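Long-range contact in carbon dioxide concentrating mechanism protein ccmL (Synechocystis sp., PDB 2QW7), which probably forms the pentameric vertices of the carboxysome shell, the polyhedral compartment in which cyanobacteria sequester RuBisCO: residues A[5-10]-A[26-31]. Sequence-based numbering, arbitrary orientation.
Sequences KVLGTV and LVQFLD
A classic beta bulge sets two residues, Leu7 and Gly8, against the single Leu26 where strands 2-11 and 24-30 pair antiparallel. These strands belong to the closed beta barrel of the CcmL/EutN fold. The carbonyl oxygen of Leu26 takes two N-H groups at the bulge: Leu7 N at 3.0 Å and, weakly, Gly8 N at 3.5 Å from Leu26 O. The Leu26 side chain lies on the side of the sheet where Gly8 has none, with Leu26 CG 4.2 Å from Leu7 CB. Val85 of a neighbouring subunit packs on it. At the bulge the Leu7 side chain points toward 26-31. Its forked end fits against the stem of Gln28, crossing it at a slant, with Leu7 CD2 3.4 Å and Leu7 CD1 3.6 Å from Gln28 CB. Gln28 CG stands anti to the backbone N (chi1 -180°), and the extended chain brings OE1 alongside the same two methyls. Cutting Leu7 back to an alanine would remove both methyls and would probably leave a gap against Gln28 CB, with the amide held less firmly. Thr32 of the same neighbouring subunit packs on both residues, so this patch is part of the pentamer interface. On the face of Val6 and Val27, one methyl of each meets the other, with Val6 CG2 3.5 Å from Val27 CG1. Leu30 CD1 reaches back diagonally to Lys5, 3.7 Å from Lys5 CB and 3.4 Å from Lys5 N, whose hydrogen points to Gln28 O.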
loop_
_atom_site.group_PDB
_atom_site.type_symbol
_atom_site.label_atom_id
_atom_site.label_comp_id
_atom_site.label_asym_id
_atom_site.label_seq_id
_atom_site.Cartn_x
_atom_site.Cartn_y
_atom_site.Cartn_z
ATOM N N LYS A 5 -6.662 -13.595 -12.526
ATOM C CA LYS A 5 -6.940 -14.201 -13.831
ATOM C C LYS A 5 -6.396 -13.277 -14.940
ATOM O O LYS A 5 -6.537 -12.039 -14.843
ATOM C CB LYS A 5 -8.461 -14.367 -14.063
ATOM C CG LYS A 5 -8.862 -15.135 -15.300
ATOM C CD LYS A 5 -10.183 -15.879 -15.036
ATOM C CE LYS A 5 -10.767 -16.644 -16.232
ATOM N NZ LYS A 5 -11.568 -17.799 -15.729
ATOM N N VAL A 6 -5.789 -13.871 -15.972
ATOM C CA VAL A 6 -5.288 -13.064 -17.070
ATOM C C VAL A 6 -6.402 -12.686 -18.009
ATOM O O VAL A 6 -7.087 -13.536 -18.576
ATOM C CB VAL A 6 -4.077 -13.680 -17.808
ATOM C CG1 VAL A 6 -3.698 -12.806 -18.957
ATOM C CG2 VAL A 6 -2.845 -13.783 -16.866
ATOM N N LEU A 7 -6.622 -11.381 -18.117
ATOM C CA LEU A 7 -7.652 -10.813 -18.954
ATOM C C LEU A 7 -7.170 -10.432 -20.341
ATOM O O LEU A 7 -7.824 -10.656 -21.342
ATOM C CB LEU A 7 -8.207 -9.590 -18.274
ATOM C CG LEU A 7 -9.422 -9.831 -17.400
ATOM C CD1 LEU A 7 -9.188 -11.067 -16.531
ATOM C CD2 LEU A 7 -9.626 -8.570 -16.600
ATOM N N GLY A 8 -6.002 -9.839 -20.409
ATOM C CA GLY A 8 -5.471 -9.432 -21.698
ATOM C C GLY A 8 -4.050 -8.901 -21.657
ATOM O O GLY A 8 -3.323 -9.095 -20.674
ATOM N N THR A 9 -3.653 -8.226 -22.734
ATOM C CA THR A 9 -2.305 -7.624 -22.785
ATOM C C THR A 9 -2.463 -6.103 -23.002
ATOM O O THR A 9 -3.522 -5.604 -23.494
ATOM C CB THR A 9 -1.242 -8.329 -23.765
ATOM O OG1 THR A 9 -1.127 -7.672 -25.031
ATOM C CG2 THR A 9 -1.504 -9.832 -24.006
ATOM N N VAL A 10 -1.437 -5.384 -22.534
ATOM C CA VAL A 10 -1.389 -3.915 -22.618
ATOM C C VAL A 10 -0.223 -3.474 -23.489
ATOM O O VAL A 10 0.944 -3.793 -23.214
ATOM C CB VAL A 10 -1.383 -3.254 -21.173
ATOM C CG1 VAL A 10 -0.649 -1.886 -21.161
ATOM C CG2 VAL A 10 -2.895 -3.118 -20.597
ATOM N N LEU A 26 -2.631 -7.523 -18.234
ATOM C CA LEU A 26 -3.711 -7.044 -17.427
ATOM C C LEU A 26 -4.250 -8.239 -16.675
ATOM O O LEU A 26 -4.850 -9.135 -17.228
ATOM C CB LEU A 26 -4.809 -6.456 -18.302
ATOM C CG LEU A 26 -6.202 -5.953 -17.848
ATOM C CD1 LEU A 26 -6.160 -4.712 -16.950
ATOM C CD2 LEU A 26 -6.841 -5.628 -19.179
ATOM N N VAL A 27 -4.087 -8.237 -15.364
ATOM C CA VAL A 27 -4.580 -9.324 -14.525
ATOM C C VAL A 27 -5.582 -8.862 -13.507
ATOM O O VAL A 27 -5.206 -8.111 -12.597
ATOM C CB VAL A 27 -3.427 -10.035 -13.761
ATOM C CG1 VAL A 27 -2.807 -10.994 -14.707
ATOM C CG2 VAL A 27 -2.347 -9.061 -13.078
ATOM N N GLN A 28 -6.825 -9.353 -13.626
ATOM C CA GLN A 28 -7.927 -9.043 -12.695
ATOM C C GLN A 28 -7.849 -9.871 -11.421
ATOM O O GLN A 28 -7.700 -11.110 -11.469
ATOM C CB GLN A 28 -9.249 -9.371 -13.341
ATOM C CG GLN A 28 -10.456 -9.063 -12.424
ATOM C CD GLN A 28 -11.679 -8.868 -13.216
ATOM O OE1 GLN A 28 -12.024 -9.661 -14.099
ATOM N NE2 GLN A 28 -12.405 -7.833 -12.874
ATOM N N PHE A 29 -7.971 -9.220 -10.267
ATOM C CA PHE A 29 -7.881 -9.963 -9.012
ATOM C C PHE A 29 -9.112 -10.813 -8.712
ATOM O O PHE A 29 -10.298 -10.531 -9.151
ATOM C CB PHE A 29 -7.633 -9.043 -7.840
ATOM C CG PHE A 29 -6.238 -8.418 -7.801
ATOM C CD1 PHE A 29 -6.066 -7.180 -7.252
ATOM C CD2 PHE A 29 -5.108 -9.099 -8.226
ATOM C CE1 PHE A 29 -4.753 -6.624 -7.121
ATOM C CE2 PHE A 29 -3.829 -8.495 -8.164
ATOM C CZ PHE A 29 -3.644 -7.264 -7.592
ATOM N N LEU A 30 -8.787 -11.906 -7.993
ATOM C CA LEU A 30 -9.778 -12.904 -7.574
ATOM C C LEU A 30 -9.909 -12.970 -6.047
ATOM O O LEU A 30 -8.979 -12.802 -5.312
ATOM C CB LEU A 30 -9.355 -14.272 -8.069
ATOM C CG LEU A 30 -9.740 -14.753 -9.460
ATOM C CD1 LEU A 30 -9.369 -13.780 -10.500
ATOM C CD2 LEU A 30 -9.084 -16.071 -9.669
ATOM N N ASP A 31 -11.091 -13.263 -5.541
ATOM C CA ASP A 31 -11.189 -13.374 -4.093
ATOM C C ASP A 31 -10.881 -14.823 -3.601
ATOM O O ASP A 31 -10.398 -15.658 -4.365
ATOM C CB ASP A 31 -12.564 -12.841 -3.630
ATOM C CG ASP A 31 -13.624 -13.697 -4.011
ATOM O OD1 ASP A 31 -13.309 -14.905 -4.185
ATOM O OD2 ASP A 31 -14.752 -13.169 -4.108
#